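Surface presentation of antigens protein SpaK (Salmonella typhimurium, PDB 2FM8) stores type III secretion effectors such as SopA, SopE, SopE2 and SipA in the bacterial cytoplasm and keeps them ready for delivery into host cells. Local coordinates at residues 6-17 and 109-120; 81-89 and 101-109. One frame throughout, in Å; residues are numbered along the deposited sequence.

Contact 1. Residues 6-17 and 109-120; sequences IAELVRSALEVS and LSDGEKFSTALN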
loop_
_atom_site.group_PDB
_atom_site.type_symbol
_atom_site.label_atom_id
_atom_site.label_comp_id
_atom_site.label_asym_id
_atom_site.label_seq_id
_atom_site.Cartn_x
_atom_site.Cartn_y
_atom_site.Cartn_z
ATOM N N ILE A 6 -10.869 -26.527 19.753
ATOM C CA ILE A 6 -11.477 -25.454 18.950
ATOM C C ILE A 6 -12.899 -25.804 18.441
ATOM O O ILE A 6 -13.803 -24.964 18.462
ATOM C CB ILE A 6 -10.513 -24.971 17.807
ATOM C CG1 ILE A 6 -11.020 -23.671 17.176
ATOM C CG2 ILE A 6 -10.320 -26.024 16.731
ATOM C CD1 ILE A 6 -11.122 -22.519 18.138
ATOM N N ALA A 7 -13.099 -27.045 18.002
ATOM C CA ALA A 7 -14.433 -27.497 17.622
ATOM C C ALA A 7 -15.423 -27.284 18.775
ATOM O O ALA A 7 -16.532 -26.793 18.562
ATOM C CB ALA A 7 -14.418 -28.971 17.187
ATOM N N GLU A 8 -15.022 -27.616 19.996
ATOM C CA GLU A 8 -15.963 -27.497 21.103
ATOM C C GLU A 8 -16.213 -26.045 21.473
ATOM O O GLU A 8 -17.341 -25.677 21.848
ATOM C CB GLU A 8 -15.559 -28.331 22.318
ATOM C CG GLU A 8 -15.913 -29.828 22.194
ATOM C CD GLU A 8 -17.296 -30.143 21.520
ATOM O OE1 GLU A 8 -18.355 -29.609 21.966
ATOM O OE2 GLU A 8 -17.299 -30.938 20.536
ATOM N N LEU A 9 -15.177 -25.226 21.324
ATOM C CA LEU A 9 -15.324 -23.791 21.495
ATOM C C LEU A 9 -16.310 -23.189 20.476
ATOM O O LEU A 9 -17.203 -22.419 20.852
ATOM C CB LEU A 9 -13.965 -23.089 21.389
ATOM C CG LEU A 9 -13.886 -21.733 22.083
ATOM C CD1 LEU A 9 -14.237 -21.863 23.567
ATOM C CD2 LEU A 9 -12.502 -21.106 21.890
ATOM N N VAL A 10 -16.128 -23.541 19.203
ATOM C CA VAL A 10 -16.971 -23.050 18.118
ATOM C C VAL A 10 -18.429 -23.514 18.333
ATOM O O VAL A 10 -19.367 -22.732 18.220
ATOM C CB VAL A 10 -16.426 -23.535 16.755
ATOM C CG1 VAL A 10 -17.442 -23.339 15.643
ATOM C CG2 VAL A 10 -15.128 -22.788 16.411
ATOM N N ARG A 11 -18.599 -24.795 18.655
ATOM C CA ARG A 11 -19.930 -25.373 18.850
ATOM C C ARG A 11 -20.660 -24.605 19.981
ATOM O O ARG A 11 -21.826 -24.203 19.865
ATOM C CB ARG A 11 -19.787 -26.886 19.121
ATOM C CG ARG A 11 -21.069 -27.591 19.378
ATOM C CD ARG A 11 -20.938 -29.169 19.467
ATOM N NE ARG A 11 -21.052 -29.789 18.128
ATOM C CZ ARG A 11 -20.034 -30.255 17.386
ATOM N NH1 ARG A 11 -18.773 -30.240 17.835
ATOM N NH2 ARG A 11 -20.291 -30.763 16.176
ATOM N N SER A 12 -19.937 -24.344 21.052
ATOM C CA SER A 12 -20.487 -23.650 22.185
ATOM C C SER A 12 -20.841 -22.196 21.886
ATOM O O SER A 12 -21.907 -21.724 22.291
ATOM C CB SER A 12 -19.495 -23.704 23.326
ATOM O OG SER A 12 -20.117 -23.218 24.483
ATOM N N ALA A 13 -19.956 -21.488 21.185
ATOM C CA ALA A 13 -20.228 -20.106 20.777
ATOM C C ALA A 13 -21.455 -19.974 19.890
ATOM O O ALA A 13 -22.219 -19.006 20.009
ATOM C CB ALA A 13 -19.015 -19.501 20.066
ATOM N N LEU A 14 -21.617 -20.925 18.981
ATOM C CA LEU A 14 -22.729 -20.899 18.046
ATOM C C LEU A 14 -24.020 -21.200 18.766
ATOM O O LEU A 14 -25.058 -20.644 18.413
ATOM C CB LEU A 14 -22.506 -21.874 16.892
ATOM C CG LEU A 14 -21.340 -21.525 15.960
ATOM C CD1 LEU A 14 -21.166 -22.671 14.969
ATOM C CD2 LEU A 14 -21.534 -20.194 15.231
ATOM N N GLU A 15 -23.947 -22.036 19.804
ATOM C CA GLU A 15 -25.092 -22.295 20.659
ATOM C C GLU A 15 -25.488 -21.045 21.419
ATOM O O GLU A 15 -26.657 -20.682 21.402
ATOM C CB GLU A 15 -24.802 -23.430 21.651
ATOM C CG GLU A 15 -26.050 -23.896 22.420
ATOM C CD GLU A 15 -25.764 -25.109 23.310
ATOM O OE1 GLU A 15 -24.589 -25.268 23.754
ATOM O OE2 GLU A 15 -26.704 -25.901 23.555
ATOM N N VAL A 16 -24.518 -20.386 22.066
ATOM C CA VAL A 16 -24.771 -19.081 22.722
ATOM C C VAL A 16 -25.454 -18.082 21.735
ATOM O O VAL A 16 -26.355 -17.341 22.102
ATOM C CB VAL A 16 -23.449 -18.427 23.253
ATOM C CG1 VAL A 16 -23.672 -16.955 23.714
ATOM C CG2 VAL A 16 -22.843 -19.253 24.383
ATOM N N SER A 17 -25.019 -18.097 20.484
ATOM C CA SER A 17 -25.534 -17.176 19.460
ATOM C C SER A 17 -26.945 -17.528 19.005
ATOM O O SER A 17 -27.590 -16.712 18.359
ATOM C CB SER A 17 -24.610 -17.170 18.236
ATOM O OG SER A 17 -23.350 -16.655 18.588
ATOM N N LEU A 109 -11.016 -16.712 24.587
ATOM C CA LEU A 109 -10.941 -18.144 24.303
ATOM C C LEU A 109 -11.324 -18.996 25.514
ATOM O O LEU A 109 -11.249 -20.206 25.425
ATOM C CB LEU A 109 -9.519 -18.517 23.825
ATOM C CG LEU A 109 -9.057 -17.813 22.536
ATOM C CD1 LEU A 109 -7.587 -18.009 22.251
ATOM C CD2 LEU A 109 -9.891 -18.334 21.368
ATOM N N SER A 110 -11.750 -18.359 26.609
ATOM C CA SER A 110 -11.961 -19.020 27.903
ATOM C C SER A 110 -13.251 -19.836 27.977
ATOM O O SER A 110 -13.315 -20.825 28.677
ATOM C CB SER A 110 -12.006 -17.977 29.008
ATOM O OG SER A 110 -13.155 -17.151 28.837
ATOM N N ASP A 111 -14.275 -19.404 27.246
ATOM C CA ASP A 111 -15.553 -20.097 27.222
ATOM C C ASP A 111 -16.298 -19.687 25.956
ATOM O O ASP A 111 -15.818 -18.813 25.195
ATOM C CB ASP A 111 -16.361 -19.772 28.498
ATOM C CG ASP A 111 -16.496 -18.293 28.729
ATOM O OD1 ASP A 111 -17.333 -17.655 28.057
ATOM O OD2 ASP A 111 -15.717 -17.738 29.546
ATOM N N GLY A 112 -17.443 -20.319 25.731
ATOM C CA GLY A 112 -18.259 -20.101 24.555
ATOM C C GLY A 112 -18.893 -18.726 24.482
ATOM O O GLY A 112 -19.062 -18.182 23.387
ATOM N N GLU A 113 -19.240 -18.151 25.632
ATOM C CA GLU A 113 -19.820 -16.808 25.635
ATOM C C GLU A 113 -18.797 -15.784 25.152
ATOM O O GLU A 113 -19.128 -14.906 24.347
ATOM C CB GLU A 113 -20.356 -16.413 27.009
ATOM C CG GLU A 113 -21.640 -17.145 27.374
ATOM C CD GLU A 113 -22.122 -16.853 28.795
ATOM O OE1 GLU A 113 -23.216 -17.376 29.144
ATOM O OE2 GLU A 113 -21.426 -16.118 29.565
ATOM N N LYS A 114 -17.573 -15.905 25.659
ATOM C CA LYS A 114 -16.466 -15.057 25.257
ATOM C C LYS A 114 -16.103 -15.273 23.760
ATOM O O LYS A 114 -15.915 -14.299 23.017
ATOM C CB LYS A 114 -15.245 -15.271 26.169
ATOM C CG LYS A 114 -15.235 -14.434 27.505
ATOM C CD LYS A 114 -14.852 -12.969 27.274
ATOM C CE LYS A 114 -14.868 -12.079 28.575
ATOM N NZ LYS A 114 -14.214 -10.695 28.377
ATOM N N PHE A 115 -16.030 -16.529 23.314
ATOM C CA PHE A 115 -15.697 -16.762 21.922
ATOM C C PHE A 115 -16.817 -16.288 20.984
ATOM O O PHE A 115 -16.540 -15.830 19.890
ATOM C CB PHE A 115 -15.307 -18.216 21.652
ATOM C CG PHE A 115 -14.602 -18.409 20.335
ATOM C CD1 PHE A 115 -13.434 -17.715 20.050
ATOM C CD2 PHE A 115 -15.138 -19.256 19.355
ATOM C CE1 PHE A 115 -12.784 -17.869 18.837
ATOM C CE2 PHE A 115 -14.500 -19.430 18.136
ATOM C CZ PHE A 115 -13.329 -18.726 17.861
ATOM N N SER A 116 -18.066 -16.410 21.433
ATOM C CA SER A 116 -19.227 -15.895 20.715
ATOM C C SER A 116 -19.124 -14.399 20.499
ATOM O O SER A 116 -19.462 -13.921 19.445
ATOM C CB SER A 116 -20.528 -16.232 21.455
ATOM O OG SER A 116 -21.680 -15.970 20.662
ATOM N N THR A 117 -18.635 -13.669 21.495
ATOM C CA THR A 117 -18.403 -12.232 21.349
ATOM C C THR A 117 -17.418 -11.948 20.216
ATOM O O THR A 117 -17.638 -11.041 19.399
ATOM C CB THR A 117 -17.896 -11.622 22.671
ATOM O OG1 THR A 117 -18.954 -11.694 23.651
ATOM C CG2 THR A 117 -17.437 -10.171 22.495
ATOM N N ALA A 118 -16.338 -12.728 20.170
ATOM C CA ALA A 118 -15.363 -12.598 19.105
ATOM C C ALA A 118 -15.957 -12.948 17.736
ATOM O O ALA A 118 -15.702 -12.244 16.772
ATOM C CB ALA A 118 -14.136 -13.490 19.382
ATOM N N LEU A 119 -16.702 -14.052 17.639
ATOM C CA LEU A 119 -17.253 -14.455 16.344
ATOM C C LEU A 119 -18.308 -13.491 15.800
ATOM O O LEU A 119 -18.349 -13.221 14.599
ATOM C CB LEU A 119 -17.886 -15.859 16.393
ATOM C CG LEU A 119 -16.987 -17.089 16.409
ATOM C CD1 LEU A 119 -17.861 -18.387 16.546
ATOM C CD2 LEU A 119 -16.139 -17.160 15.193
ATOM N N ASN A 120 -19.190 -13.012 16.676
ATOM C CA ASN A 120 -20.234 -12.080 16.266
ATOM C C ASN A 120 -19.640 -10.715 15.936
ATOM O O ASN A 120 -20.092 -10.036 15.011
ATOM C CB ASN A 120 -21.281 -11.968 17.365
ATOM C CG ASN A 120 -22.201 -13.182 17.409
ATOM O OD1 ASN A 120 -23.037 -13.370 16.517
ATOM N ND2 ASN A 120 -22.041 -14.009 18.421
HETATM O O HOH W 1 -17.862 -22.970 26.803
#
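Phe-115 and Ala-13 interlock two helices by knobs-into-holes packing, on one side of the antiparallel sheet of this type III secretion chaperone. The short helical segments cross at -78°, with axes 7.6 Å apart. Ala-13 sits among Gly-112, Phe-115, Ser-116 and Leu-119. In return, Phe-115 fills the hole formed by Ile-6, Leu-9, Val-10 and Ala-13. Its CG is anti to the backbone N (chi1 -164°), which carries the ring toward helix 6-17. Leu-9 crosses the Phe-115 side chain at about a right angle. Its CD2 makes a CH-pi contact over one ring face, 4.0 Å from the ring centroid. The same methyl touches Leu-109 CD2. Ile-45 and Ile-54 of the sheet pack beneath this layer. Gly-112 lets the backbones come close, with Ala-13 CA 3.4 Å from Gly-112 O. A water bridges Ser-12 OG and Gly-112 N. At the other end, Asn-120 OD1 bonds a polar side chain of the chain of another protein. Ser-17 OG lies 2.7 Å from Ser-116 OG. Asn-120 ND2 donates to Ser-116 O at 2.8 Å, which helps fix the amide's rotation. It also donates to Ser-17 OG across 3.0 Å, nearly straight at 167° and close to its own amide plane.

Contact 2. Residues 81-89 and 101-109; sequences CHFARGGQL and KALVHPDFL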
loop_
_atom_site.group_PDB
_atom_site.type_symbol
_atom_site.label_atom_id
_atom_site.label_comp_id
_atom_site.label_asym_id
_atom_site.label_seq_id
_atom_site.Cartn_x
_atom_site.Cartn_y
_atom_site.Cartn_z
ATOM N N CYS A 81 -10.371 -3.219 17.525
ATOM C CA CYS A 81 -11.086 -4.473 17.651
ATOM C C CYS A 81 -10.734 -5.054 19.016
ATOM O O CYS A 81 -9.591 -5.479 19.246
ATOM C CB CYS A 81 -10.686 -5.418 16.540
ATOM S SG CYS A 81 -11.427 -7.007 16.688
ATOM N N HIS A 82 -11.719 -5.067 19.901
ATOM C CA HIS A 82 -11.511 -5.412 21.305
ATOM C C HIS A 82 -11.123 -6.882 21.544
ATOM O O HIS A 82 -10.615 -7.184 22.605
ATOM C CB HIS A 82 -12.774 -5.105 22.145
ATOM C CG HIS A 82 -13.199 -3.666 22.126
ATOM N ND1 HIS A 82 -12.409 -2.641 22.604
ATOM C CD2 HIS A 82 -14.353 -3.085 21.707
ATOM C CE1 HIS A 82 -13.049 -1.489 22.467
ATOM N NE2 HIS A 82 -14.230 -1.729 21.916
ATOM N N PHE A 83 -11.361 -7.777 20.585
ATOM C CA PHE A 83 -11.098 -9.223 20.792
ATOM C C PHE A 83 -9.820 -9.730 20.090
ATOM O O PHE A 83 -9.467 -10.915 20.178
ATOM C CB PHE A 83 -12.331 -10.092 20.436
ATOM C CG PHE A 83 -12.807 -9.924 19.020
ATOM C CD1 PHE A 83 -12.194 -10.605 17.982
ATOM C CD2 PHE A 83 -13.844 -9.055 18.720
ATOM C CE1 PHE A 83 -12.614 -10.424 16.665
ATOM C CE2 PHE A 83 -14.259 -8.869 17.405
ATOM C CZ PHE A 83 -13.650 -9.557 16.387
ATOM N N ALA A 84 -9.119 -8.822 19.426
ATOM C CA ALA A 84 -7.899 -9.143 18.718
ATOM C C ALA A 84 -6.670 -8.776 19.555
ATOM O O ALA A 84 -6.654 -7.775 20.291
ATOM C CB ALA A 84 -7.852 -8.413 17.379
ATOM N N ARG A 85 -5.638 -9.595 19.426
ATOM C CA ARG A 85 -4.342 -9.255 19.978
ATOM C C ARG A 85 -3.894 -7.978 19.321
ATOM O O ARG A 85 -4.028 -7.842 18.134
ATOM C CB ARG A 85 -3.318 -10.319 19.650
ATOM C CG ARG A 85 -3.331 -11.439 20.554
ATOM C CD ARG A 85 -1.993 -12.070 20.532
ATOM N NE ARG A 85 -2.000 -13.360 21.218
ATOM C CZ ARG A 85 -1.748 -13.535 22.516
ATOM N NH1 ARG A 85 -1.509 -12.503 23.320
ATOM N NH2 ARG A 85 -1.762 -14.763 23.016
ATOM N N GLY A 86 -3.387 -7.040 20.099
ATOM C CA GLY A 86 -2.961 -5.759 19.560
ATOM C C GLY A 86 -4.092 -4.767 19.380
ATOM O O GLY A 86 -3.840 -3.628 19.008
ATOM N N GLY A 87 -5.329 -5.187 19.642
ATOM C CA GLY A 87 -6.480 -4.290 19.551
ATOM C C GLY A 87 -6.868 -3.904 18.131
ATOM O O GLY A 87 -7.561 -2.914 17.923
ATOM N N GLN A 88 -6.454 -4.720 17.159
ATOM C CA GLN A 88 -6.629 -4.392 15.780
ATOM C C GLN A 88 -6.727 -5.608 14.854
ATOM O O GLN A 88 -5.947 -6.550 14.958
ATOM C CB GLN A 88 -5.464 -3.482 15.337
ATOM C CG GLN A 88 -5.899 -2.345 14.510
ATOM C CD GLN A 88 -4.805 -1.324 14.255
ATOM O OE1 GLN A 88 -4.785 -0.250 14.869
ATOM N NE2 GLN A 88 -3.926 -1.626 13.302
ATOM N N LEU A 89 -7.703 -5.572 13.946
ATOM C CA LEU A 89 -7.765 -6.532 12.834
ATOM C C LEU A 89 -6.597 -6.310 11.886
ATOM O O LEU A 89 -6.041 -5.211 11.817
ATOM C CB LEU A 89 -9.085 -6.386 12.066
ATOM C CG LEU A 89 -10.367 -6.703 12.862
ATOM C CD1 LEU A 89 -11.620 -6.198 12.233
ATOM C CD2 LEU A 89 -10.497 -8.182 13.078
ATOM N N LYS A 101 -8.430 -10.514 9.020
ATOM C CA LYS A 101 -7.921 -11.537 9.952
ATOM C C LYS A 101 -7.933 -10.990 11.371
ATOM O O LYS A 101 -7.542 -9.837 11.600
ATOM C CB LYS A 101 -6.455 -11.909 9.658
ATOM C CG LYS A 101 -6.105 -12.224 8.243
ATOM C CD LYS A 101 -4.658 -12.790 8.133
ATOM C CE LYS A 101 -3.546 -11.783 8.364
ATOM N NZ LYS A 101 -2.097 -12.384 8.195
ATOM N N ALA A 102 -8.324 -11.837 12.307
ATOM C CA ALA A 102 -8.239 -11.550 13.728
ATOM C C ALA A 102 -7.382 -12.622 14.401
ATOM O O ALA A 102 -7.705 -13.823 14.328
ATOM C CB ALA A 102 -9.623 -11.547 14.327
ATOM N N LEU A 103 -6.272 -12.205 14.994
ATOM C CA LEU A 103 -5.520 -13.052 15.884
ATOM C C LEU A 103 -6.202 -12.882 17.213
ATOM O O LEU A 103 -6.047 -11.876 17.867
ATOM C CB LEU A 103 -4.048 -12.606 15.962
ATOM C CG LEU A 103 -3.154 -13.347 16.962
ATOM C CD1 LEU A 103 -3.127 -14.808 16.637
ATOM C CD2 LEU A 103 -1.756 -12.779 16.955
ATOM N N VAL A 104 -6.979 -13.873 17.610
ATOM C CA VAL A 104 -7.850 -13.735 18.769
ATOM C C VAL A 104 -7.072 -13.683 20.095
ATOM O O VAL A 104 -6.225 -14.538 20.362
ATOM C CB VAL A 104 -8.839 -14.883 18.863
ATOM C CG1 VAL A 104 -9.806 -14.650 20.010
ATOM C CG2 VAL A 104 -9.608 -15.057 17.542
ATOM N N HIS A 105 -7.414 -12.711 20.934
ATOM C CA HIS A 105 -6.789 -12.590 22.231
ATOM C C HIS A 105 -7.273 -13.760 23.109
ATOM O O HIS A 105 -8.439 -14.094 23.058
ATOM C CB HIS A 105 -7.145 -11.239 22.858
ATOM C CG HIS A 105 -6.341 -10.915 24.084
ATOM N ND1 HIS A 105 -6.505 -11.582 25.278
ATOM C CD2 HIS A 105 -5.347 -10.017 24.288
ATOM C CE1 HIS A 105 -5.657 -11.096 26.172
ATOM N NE2 HIS A 105 -4.940 -10.149 25.595
ATOM N N PRO A 106 -6.375 -14.406 23.886
ATOM C CA PRO A 106 -6.796 -15.514 24.765
ATOM C C PRO A 106 -7.929 -15.223 25.768
ATOM O O PRO A 106 -8.653 -16.133 26.129
ATOM C CB PRO A 106 -5.504 -15.904 25.497
ATOM C CG PRO A 106 -4.417 -15.394 24.660
ATOM C CD PRO A 106 -4.924 -14.181 23.956
ATOM N N ASP A 107 -8.085 -13.972 26.201
ATOM C CA ASP A 107 -9.248 -13.542 26.995
ATOM C C ASP A 107 -10.555 -13.934 26.340
ATOM O O ASP A 107 -11.558 -14.078 27.025
ATOM C CB ASP A 107 -9.290 -12.018 27.131
ATOM C CG ASP A 107 -8.246 -11.477 28.075
ATOM O OD1 ASP A 107 -7.544 -12.257 28.738
ATOM O OD2 ASP A 107 -8.136 -10.257 28.144
ATOM N N PHE A 108 -10.573 -14.055 25.017
ATOM C CA PHE A 108 -11.805 -14.451 24.311
ATOM C C PHE A 108 -11.858 -15.915 23.942
ATOM O O PHE A 108 -12.683 -16.340 23.133
ATOM C CB PHE A 108 -12.001 -13.538 23.102
ATOM C CG PHE A 108 -12.360 -12.147 23.495
ATOM C CD1 PHE A 108 -13.684 -11.786 23.641
ATOM C CD2 PHE A 108 -11.364 -11.216 23.793
ATOM C CE1 PHE A 108 -14.021 -10.499 24.039
ATOM C CE2 PHE A 108 -11.681 -9.926 24.202
ATOM C CZ PHE A 108 -13.005 -9.556 24.319
ATOM N N LEU A 109 -11.016 -16.712 24.587
ATOM C CA LEU A 109 -10.941 -18.144 24.303
ATOM C C LEU A 109 -11.324 -18.996 25.514
ATOM O O LEU A 109 -11.249 -20.206 25.425
ATOM C CB LEU A 109 -9.519 -18.517 23.825
ATOM C CG LEU A 109 -9.057 -17.813 22.536
ATOM C CD1 LEU A 109 -7.587 -18.009 22.251
ATOM C CD2 LEU A 109 -9.891 -18.334 21.368
HETATM O O HOH W 2 -5.506 -9.267 14.910
#
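Arg-85 N and His-105 N supply the two hydrogen bonds that join these segments. Arg-85 N donates to Leu-103 O at 2.8 Å, almost in line with the carbonyl. His-105 N donates to Phe-83 O, also at 2.8 Å and nearly straight at 177°. The two bonds flank Ala-84 and Val-104, which are bridged without bonding each other directly. Beside them, a water links Gln-88 O to Leu-103 N. Asp-107 N donates to His-105 ND1 in the plane of the imidazole, a bond that fixes the turn of that ring.

The Arg-85 side chain runs extended from CG to NE across the other segment. Its CD rests 3.7 Å from Leu-103 CD2. Farther out, Pro-106 CD lies over one face of the guanidinium, 3.5 Å from Arg-85 CZ. The guanidinium also comes close to Arg-85 of the second subunit.

Nearer the start of 81-89, Phe-83 CB sits over the centre of the Phe-108 ring, a CH-pi contact of 3.6 Å to the centroid. A chi1 of 58° puts Phe-83 CG between the backbone N and the carbonyl carbon. The Phe-83 ring then packs on Ala-118 of helix 112-132 and meets Ala-102 CB at its edge, 4.0 Å from Phe-83 CE1. Cys-81 SG lies over the centre of one face of the Phe-83 ring. Leu-89 CD2 touches the same Ala-102 methyl at 3.7 Å.

This is a single beta bridge, with the antiparallel pattern of bonds, between two chains that cross steeply at the open end of the hairpin formed by strands 90-94 and 97-103. It ties the loop after helix 62-78 to the chain leaving strand 97-103.

How the contacts relate
Contacts 1 and 2 have centres about 14 Å apart and share Leu-109. Contact 2 is nested within the chain loop that contact 1 closes. The chain runs from strand 97-103 through 104-111 into helix 112-132. That helix meets both neighbours: helix 6-17 in contact 1 and the 81-89 loop of contact 2. Phe-83 CZ lies 3.4 Å from Ala-118 O. Phe-108 CD1 lies 3.4 Å from Lys-114 O, and the Phe-108 ring makes a cation-pi contact with Lys-114. Leu-14, Ser-17, Leu-119 and Asn-120 of contact 1 meet the chain of another protein, which Lys-101 of contact 2 also touches. Arg-85, Gln-88 and Leu-103 of contact 2 meet the second subunit.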